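Local coordinates for iron-chelator utilization protein (Thermobifida fusca TM51, PDB 4YHB), which binds flavin-adenine dinucleotide and probably acts as an oxidoreductase that releases iron from siderophores by reducing it, at residues L232-R236 with V252-R257; A140-L146 with R220-G226. One frame throughout, in Å; residues are numbered along the deposited sequence.

Interaction 1: L232-R236 with V252-R257. With FAD (flavin-adenine dinucleotide), chain C.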
loop_
_atom_site.group_PDB
_atom_site.type_symbol
_atom_site.label_atom_id
_atom_site.label_comp_id
_atom_site.label_asym_id
_atom_site.label_seq_id
_atom_site.Cartn_x
_atom_site.Cartn_y
_atom_site.Cartn_z
ATOM N N LEU A 232 4.894 -9.166 -10.943
ATOM C CA LEU A 232 5.974 -8.187 -10.882
ATOM C C LEU A 232 7.328 -8.749 -11.312
ATOM O O LEU A 232 8.248 -7.984 -11.590
ATOM C CB LEU A 232 6.102 -7.619 -9.460
ATOM C CG LEU A 232 5.067 -6.572 -9.036
ATOM C CD1 LEU A 232 5.306 -6.125 -7.607
ATOM C CD2 LEU A 232 5.107 -5.378 -9.946
ATOM N N LYS A 233 7.456 -10.071 -11.344
ATOM C CA LYS A 233 8.739 -10.700 -11.690
ATOM C C LYS A 233 9.226 -10.333 -13.099
ATOM O O LYS A 233 10.389 -9.974 -13.267
ATOM C CB LYS A 233 8.660 -12.221 -11.549
ATOM C CG LYS A 233 8.760 -12.722 -10.121
ATOM C CD LYS A 233 8.629 -14.236 -10.066
ATOM C CE LYS A 233 8.339 -14.725 -8.650
ATOM N NZ LYS A 233 8.083 -16.200 -8.611
ATOM N N PRO A 234 8.342 -10.402 -14.117
ATOM C CA PRO A 234 8.814 -9.970 -15.432
ATOM C C PRO A 234 9.059 -8.469 -15.519
ATOM O O PRO A 234 9.846 -8.070 -16.369
ATOM C CB PRO A 234 7.672 -10.369 -16.356
ATOM C CG PRO A 234 6.485 -10.426 -15.487
ATOM C CD PRO A 234 6.998 -10.997 -14.213
ATOM N N ILE A 235 8.391 -7.663 -14.688
ATOM C CA ILE A 235 8.604 -6.221 -14.666
ATOM C C ILE A 235 9.987 -5.904 -14.116
ATOM O O ILE A 235 10.706 -5.063 -14.658
ATOM C CB ILE A 235 7.503 -5.496 -13.814
ATOM C CG1 ILE A 235 6.153 -5.575 -14.527
ATOM C CG2 ILE A 235 7.865 -4.028 -13.562
ATOM C CD1 ILE A 235 4.972 -5.069 -13.717
ATOM N N ARG A 236 10.354 -6.586 -13.033
ATOM C CA ARG A 236 11.684 -6.458 -12.437
ATOM C C ARG A 236 12.765 -6.789 -13.476
ATOM O O ARG A 236 13.703 -6.021 -13.686
ATOM C CB ARG A 236 11.789 -7.377 -11.213
ATOM C CG ARG A 236 13.153 -7.465 -10.556
ATOM C CD ARG A 236 13.126 -8.424 -9.346
ATOM N NE ARG A 236 12.313 -7.921 -8.232
ATOM C CZ ARG A 236 11.099 -8.368 -7.904
ATOM N NH1 ARG A 236 10.521 -9.340 -8.597
ATOM N NH2 ARG A 236 10.454 -7.838 -6.871
ATOM N N VAL A 252 10.622 -2.461 -7.001
ATOM C CA VAL A 252 9.541 -3.372 -7.362
ATOM C C VAL A 252 9.198 -4.194 -6.133
ATOM O O VAL A 252 10.043 -4.931 -5.623
ATOM C CB VAL A 252 9.926 -4.293 -8.525
ATOM C CG1 VAL A 252 8.890 -5.389 -8.696
ATOM C CG2 VAL A 252 10.071 -3.491 -9.801
ATOM N N ASP A 253 7.971 -4.054 -5.642
ATOM C CA ASP A 253 7.625 -4.600 -4.328
ATOM C C ASP A 253 6.361 -5.439 -4.438
ATOM O O ASP A 253 5.279 -4.921 -4.738
ATOM C CB ASP A 253 7.446 -3.461 -3.309
ATOM C CG ASP A 253 7.632 -3.920 -1.856
ATOM O OD1 ASP A 253 7.693 -5.140 -1.608
ATOM O OD2 ASP A 253 7.712 -3.055 -0.956
ATOM N N GLY A 254 6.506 -6.739 -4.227
ATOM C CA GLY A 254 5.369 -7.639 -4.217
ATOM C C GLY A 254 4.570 -7.512 -2.930
ATOM O O GLY A 254 5.072 -7.846 -1.856
ATOM N N TYR A 255 3.316 -7.065 -3.044
ATOM C CA TYR A 255 2.465 -6.799 -1.878
ATOM C C TYR A 255 1.623 -8.005 -1.449
ATOM O O TYR A 255 1.187 -8.119 -0.305
ATOM C CB TYR A 255 1.548 -5.604 -2.171
ATOM C CG TYR A 255 2.197 -4.262 -1.892
ATOM C CD1 TYR A 255 3.574 -4.154 -1.710
ATOM C CD2 TYR A 255 1.432 -3.111 -1.765
ATOM C CE1 TYR A 255 4.172 -2.930 -1.436
ATOM C CE2 TYR A 255 2.027 -1.874 -1.493
ATOM C CZ TYR A 255 3.390 -1.794 -1.337
ATOM O OH TYR A 255 3.978 -0.581 -1.063
ATOM N N TRP A 256 1.406 -8.910 -2.388
ATOM C CA TRP A 256 0.648 -10.107 -2.135
ATOM C C TRP A 256 0.949 -11.107 -3.242
ATOM O O TRP A 256 1.604 -10.770 -4.226
ATOM C CB TRP A 256 -0.851 -9.806 -2.083
ATOM C CG TRP A 256 -1.473 -9.497 -3.434
ATOM C CD1 TRP A 256 -1.316 -8.362 -4.174
ATOM C CD2 TRP A 256 -2.365 -10.339 -4.171
ATOM N NE1 TRP A 256 -2.059 -8.443 -5.342
ATOM C CE2 TRP A 256 -2.713 -9.647 -5.356
ATOM C CE3 TRP A 256 -2.909 -11.606 -3.943
ATOM C CZ2 TRP A 256 -3.578 -10.186 -6.304
ATOM C CZ3 TRP A 256 -3.776 -12.138 -4.888
ATOM C CH2 TRP A 256 -4.093 -11.431 -6.055
ATOM N N ARG A 257 0.480 -12.332 -3.063
ATOM C CA ARG A 257 0.701 -13.388 -4.048
ATOM C C ARG A 257 -0.459 -14.369 -3.995
ATOM O O ARG A 257 -0.843 -14.806 -2.906
ATOM C CB ARG A 257 2.038 -14.102 -3.773
ATOM C CG ARG A 257 2.408 -15.133 -4.840
ATOM C CD ARG A 257 3.824 -15.658 -4.644
ATOM N NE ARG A 257 4.184 -16.582 -5.716
ATOM C CZ ARG A 257 4.899 -17.686 -5.535
ATOM N NH1 ARG A 257 5.324 -18.003 -4.318
ATOM N NH2 ARG A 257 5.184 -18.469 -6.567
HETATM P PA FAD C . -4.720 -13.272 3.247
HETATM O O1A FAD C . -5.068 -14.171 4.441
HETATM O O2A FAD C . -3.257 -12.698 3.357
HETATM O O5B FAD C . -4.708 -14.192 1.925
HETATM C C5B FAD C . -5.703 -15.127 1.712
HETATM C C4B FAD C . -5.857 -15.372 0.198
HETATM O O4B FAD C . -6.380 -14.253 -0.466
HETATM C C3B FAD C . -4.586 -15.697 -0.464
HETATM O O3B FAD C . -4.877 -16.676 -1.408
HETATM C C2B FAD C . -4.196 -14.484 -1.101
HETATM O O2B FAD C . -3.473 -14.666 -2.312
HETATM C C1B FAD C . -5.475 -13.840 -1.435
HETATM N N9A FAD C . -5.455 -12.383 -1.445
HETATM C C8A FAD C . -4.806 -11.572 -0.582
HETATM N N7A FAD C . -5.054 -10.299 -0.918
HETATM C C5A FAD C . -5.898 -10.303 -1.976
HETATM C C6A FAD C . -6.497 -9.306 -2.747
HETATM N N6A FAD C . -6.267 -7.939 -2.437
HETATM N N1A FAD C . -7.299 -9.649 -3.769
HETATM C C2A FAD C . -7.529 -10.947 -4.063
HETATM N N3A FAD C . -6.972 -11.926 -3.345
HETATM C C4A FAD C . -6.149 -11.626 -2.316
HETATM N N1 FAD C . -3.649 -4.139 0.675
HETATM C C2 FAD C . -4.647 -3.254 0.685
HETATM O O2 FAD C . -5.783 -3.614 0.419
HETATM N N3 FAD C . -4.357 -1.955 1.005
HETATM C C4 FAD C . -3.103 -1.555 1.306
HETATM O O4 FAD C . -2.912 -0.381 1.592
HETATM C C4X FAD C . -2.040 -2.458 1.293
HETATM N N5 FAD C . -0.735 -2.105 1.585
HETATM C C5X FAD C . 0.240 -3.043 1.571
HETATM C C6 FAD C . 1.560 -2.692 1.875
HETATM C C7 FAD C . 2.469 -3.547 1.866
HETATM C C7M FAD C . 3.879 -3.037 2.216
HETATM C C8 FAD C . 2.355 -4.758 1.616
HETATM C C8M FAD C . 3.487 -5.745 1.604
HETATM C C9 FAD C . 1.125 -5.270 1.299
HETATM C C9A FAD C . -0.153 -4.435 1.235
HETATM N N10 FAD C . -1.406 -4.745 0.946
HETATM C C10 FAD C . -2.367 -3.795 0.962
HETATM C "C1'" FAD C . -1.751 -6.140 0.593
HETATM C "C2'" FAD C . -2.270 -6.925 1.757
HETATM O "O2'" FAD C . -1.308 -6.991 2.733
HETATM C "C3'" FAD C . -2.664 -8.354 1.241
HETATM O "O3'" FAD C . -3.584 -8.179 0.210
HETATM C "C4'" FAD C . -3.121 -9.319 2.301
HETATM O "O4'" FAD C . -2.973 -10.600 1.857
HETATM C "C5'" FAD C . -4.599 -9.145 2.689
HETATM O "O5'" FAD C . -4.931 -9.785 3.898
HETATM P P FAD C . -6.067 -10.881 3.821
HETATM O O1P FAD C . -6.119 -11.396 5.277
HETATM O O2P FAD C . -7.244 -10.167 3.101
HETATM O O3P FAD C . -5.951 -12.263 3.064
#
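The helix and last strand of a beta-alpha-beta unit meet here, Leu232 and Arg236 of helix 229-241 lying over Val252 of strand 250-256, whose C-terminal end borders the FAD. Helix and strand segments run nearly antiparallel (174°), their axes 8.9 Å apart. Val252, a branched residue suited to an extended strand, sends CG1 between two helix side chains: it lies 3.7 Å from Leu232 CB and also sits over one face of the Arg236 guanidinium. With its chain bent at chi3 (-67°), Arg236 brings NH2 back to Val252 O at 3.2 Å, a weak bond. Leu232 CD1 reaches the Asp253 carbonyl beside Gly254. Lys233 and Arg257 approach each other, yet both form salt bridges with Asp230, which probably offsets their like charges.

Beyond Gly254 the strand becomes a wall of the cofactor site. The Tyr255 ring lies against the flavin, FAD C7 standing 3.5 Å above its centre, while one face of Trp256 covers the adenine near FAD C5A. An alanine in place of Tyr255 would remove that ring and is likely to leave this side of the isoalloxazine less firmly packed. FAD O2B donates to Arg257 O at 2.7 Å. Strand 221-226 borders strand 250-256 through the backbone and receives Leu232 on Ala225, while Ile235 of the helix packs against helix 206-212.

Interaction 2: A140-L146 with R220-G226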
loop_
_atom_site.group_PDB
_atom_site.type_symbol
_atom_site.label_atom_id
_atom_site.label_comp_id
_atom_site.label_asym_id
_atom_site.label_seq_id
_atom_site.Cartn_x
_atom_site.Cartn_y
_atom_site.Cartn_z
ATOM N N ALA A 140 13.048 13.009 -8.495
ATOM C CA ALA A 140 13.197 12.641 -9.891
ATOM C C ALA A 140 12.415 13.632 -10.736
ATOM O O ALA A 140 11.592 14.381 -10.213
ATOM C CB ALA A 140 12.709 11.218 -10.129
ATOM N N ASP A 141 12.674 13.652 -12.037
ATOM C CA ASP A 141 11.930 14.525 -12.937
ATOM C C ASP A 141 10.643 13.861 -13.386
ATOM O O ASP A 141 9.617 14.515 -13.568
ATOM C CB ASP A 141 12.775 14.887 -14.158
ATOM C CG ASP A 141 13.940 15.790 -13.807
ATOM O OD1 ASP A 141 13.715 16.826 -13.150
ATOM O OD2 ASP A 141 15.082 15.440 -14.164
ATOM N N HIS A 142 10.708 12.552 -13.583
ATOM C CA HIS A 142 9.579 11.827 -14.128
ATOM C C HIS A 142 9.402 10.515 -13.381
ATOM O O HIS A 142 10.317 9.692 -13.307
ATOM C CB HIS A 142 9.786 11.587 -15.619
ATOM C CG HIS A 142 8.568 11.100 -16.339
ATOM N ND1 HIS A 142 8.126 11.672 -17.512
ATOM C CD2 HIS A 142 7.722 10.074 -16.081
ATOM C CE1 HIS A 142 7.051 11.032 -17.937
ATOM N NE2 HIS A 142 6.787 10.055 -17.088
ATOM N N TYR A 143 8.216 10.335 -12.816
ATOM C CA TYR A 143 7.901 9.142 -12.049
ATOM C C TYR A 143 7.000 8.222 -12.853
ATOM O O TYR A 143 5.967 8.647 -13.357
ATOM C CB TYR A 143 7.229 9.521 -10.723
ATOM C CG TYR A 143 8.083 10.370 -9.814
ATOM C CD1 TYR A 143 8.803 9.793 -8.772
ATOM C CD2 TYR A 143 8.180 11.742 -9.995
ATOM C CE1 TYR A 143 9.589 10.562 -7.935
ATOM C CE2 TYR A 143 8.971 12.520 -9.167
ATOM C CZ TYR A 143 9.670 11.923 -8.138
ATOM O OH TYR A 143 10.455 12.689 -7.309
ATOM N N VAL A 144 7.406 6.967 -12.983
ATOM C CA VAL A 144 6.582 5.957 -13.623
ATOM C C VAL A 144 6.038 5.008 -12.556
ATOM O O VAL A 144 6.808 4.330 -11.876
ATOM C CB VAL A 144 7.367 5.161 -14.668
ATOM C CG1 VAL A 144 6.477 4.093 -15.294
ATOM C CG2 VAL A 144 7.934 6.098 -15.743
ATOM N N LEU A 145 4.720 4.975 -12.393
ATOM C CA LEU A 145 4.107 4.180 -11.324
ATOM C C LEU A 145 3.188 3.090 -11.865
ATOM O O LEU A 145 2.319 3.351 -12.700
ATOM C CB LEU A 145 3.324 5.094 -10.389
ATOM C CG LEU A 145 4.090 6.294 -9.840
ATOM C CD1 LEU A 145 3.117 7.324 -9.343
ATOM C CD2 LEU A 145 4.999 5.862 -8.708
ATOM N N LEU A 146 3.393 1.867 -11.395
ATOM C CA LEU A 146 2.551 0.733 -11.753
ATOM C C LEU A 146 1.995 0.120 -10.470
ATOM O O LEU A 146 2.722 -0.049 -9.478
ATOM C CB LEU A 146 3.339 -0.301 -12.563
ATOM C CG LEU A 146 4.040 0.245 -13.813
ATOM C CD1 LEU A 146 5.533 0.338 -13.586
ATOM C CD2 LEU A 146 3.742 -0.623 -15.020
ATOM N N ARG A 220 15.692 12.718 -15.204
ATOM C CA ARG A 220 15.907 11.740 -14.149
ATOM C C ARG A 220 14.598 10.987 -13.884
ATOM O O ARG A 220 13.605 11.585 -13.470
ATOM C CB ARG A 220 16.411 12.430 -12.887
ATOM C CG ARG A 220 17.238 11.533 -11.981
ATOM C CD ARG A 220 17.916 12.337 -10.867
ATOM N NE ARG A 220 18.803 13.384 -11.379
ATOM C CZ ARG A 220 19.796 13.928 -10.676
ATOM N NH1 ARG A 220 20.029 13.524 -9.435
ATOM N NH2 ARG A 220 20.562 14.873 -11.207
ATOM N N VAL A 221 14.612 9.680 -14.142
ATOM C CA VAL A 221 13.423 8.834 -14.075
ATOM C C VAL A 221 13.459 7.874 -12.883
ATOM O O VAL A 221 14.496 7.287 -12.568
ATOM C CB VAL A 221 13.266 8.003 -15.375
ATOM C CG1 VAL A 221 11.988 7.164 -15.357
ATOM C CG2 VAL A 221 13.284 8.920 -16.586
ATOM N N PHE A 222 12.321 7.712 -12.215
ATOM C CA PHE A 222 12.203 6.660 -11.215
ATOM C C PHE A 222 10.963 5.799 -11.473
ATOM O O PHE A 222 9.861 6.321 -11.649
ATOM C CB PHE A 222 12.161 7.239 -9.810
ATOM C CG PHE A 222 12.378 6.205 -8.737
ATOM C CD1 PHE A 222 11.304 5.505 -8.204
ATOM C CD2 PHE A 222 13.656 5.908 -8.292
ATOM C CE1 PHE A 222 11.503 4.538 -7.224
ATOM C CE2 PHE A 222 13.867 4.943 -7.314
ATOM C CZ PHE A 222 12.791 4.258 -6.780
ATOM N N VAL A 223 11.166 4.485 -11.517
ATOM C CA VAL A 223 10.085 3.538 -11.783
ATOM C C VAL A 223 9.694 2.825 -10.494
ATOM O O VAL A 223 10.544 2.253 -9.814
ATOM C CB VAL A 223 10.485 2.491 -12.836
ATOM C CG1 VAL A 223 9.312 1.550 -13.121
ATOM C CG2 VAL A 223 10.963 3.173 -14.119
ATOM N N TRP A 224 8.412 2.873 -10.145
ATOM C CA TRP A 224 7.939 2.198 -8.931
ATOM C C TRP A 224 6.776 1.290 -9.289
ATOM O O TRP A 224 5.810 1.730 -9.913
ATOM C CB TRP A 224 7.511 3.203 -7.858
ATOM C CG TRP A 224 7.181 2.561 -6.506
ATOM C CD1 TRP A 224 8.035 2.393 -5.454
ATOM C CD2 TRP A 224 5.913 2.022 -6.080
ATOM N NE1 TRP A 224 7.384 1.786 -4.398
ATOM C CE2 TRP A 224 6.083 1.545 -4.756
ATOM C CE3 TRP A 224 4.656 1.890 -6.688
ATOM C CZ2 TRP A 224 5.043 0.954 -4.029
ATOM C CZ3 TRP A 224 3.613 1.294 -5.959
ATOM C CH2 TRP A 224 3.820 0.839 -4.639
ATOM N N ALA A 225 6.875 0.022 -8.910
ATOM C CA ALA A 225 5.801 -0.925 -9.193
ATOM C C ALA A 225 5.480 -1.721 -7.932
ATOM O O ALA A 225 6.387 -2.152 -7.215
ATOM C CB ALA A 225 6.179 -1.854 -10.332
ATOM N N GLY A 226 4.189 -1.911 -7.672
ATOM C CA GLY A 226 3.739 -2.684 -6.529
ATOM C C GLY A 226 2.512 -3.479 -6.935
ATOM O O GLY A 226 1.729 -3.050 -7.769
#
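Strands 142-146 and 221-226 run parallel, 11° between their directions and 4.7 Å between their axes, and His142 to Leu146 pair in order with Val221 to Ala225. Bonds alternate in direction: His142 O receives Phe222 N, Val144 N gives to Phe222 O, and the exchange continues to Gly226 N on Leu146 O. The bond from Trp224 N to Val144 O is short (2.8 Å) and nearly straight at 172°. At the start of the pairing Arg220 O accepts from both Asp141 N and His142 N. Asp141 returns a bond through its side chain, its OD2 taking Arg220 N at 3.0 Å on the anti lone pair; a short carboxylate suits this place because it can receive a backbone N-H at the strand's entrance.

Strand 142-147 is the middle strand of the five-stranded parallel sheet in the NAD_Ferredoxin-like domain and 221-226 its neighbour on the side of strand 250-256; their side chains serve both faces. One face carries mainly aliphatic residues: Val144 CB meets Val223 CG2, and Leu146 sets CB 3.9 Å from Ala225 CB while CD1 reaches Val223 CG1. The small methyl of Ala225 leaves room for the leucine, and the beta-branched valines fit the extended backbone. On the other face, Ala140 CB lies over the Tyr143 ring and touches Phe222 CB at 4.0 Å, and Tyr143 OH turns back to accept Ala140 N (2.9 Å). Farther along, Leu145 CD2 packs on Trp224 CB at 3.8 Å. Trp224 CG is anti to its own N (chi1 -172°), which brings CE3 and CZ3 of the indole near Leu146 O; Phe50 meets this ring edge-to-face, and helix 152-161 packs against Leu145 and Trp224.

In the fold
From the N terminus, the chain passes through the antiparallel barrel before entering strand 142-147. Interaction 2 then closes a loop of 73 residues, which includes helix 152-161, strands 167-174 and 190-195 and helix 206-212, by returning strand 221-226 to the side of the first strand. Only afterwards does interaction 1 open, closing a loop of 15 residues, the end of helix 229-241 and the turn into strand 250-256. The two loops therefore follow in series and neither nest nor cross. Strand 221-226 joins them: Ala225 O probably accepts Asp253 N, and Trp224 packs against Tyr255. Together they connect the middle of the parallel sheet to its edge strand, whose end reaches the FAD.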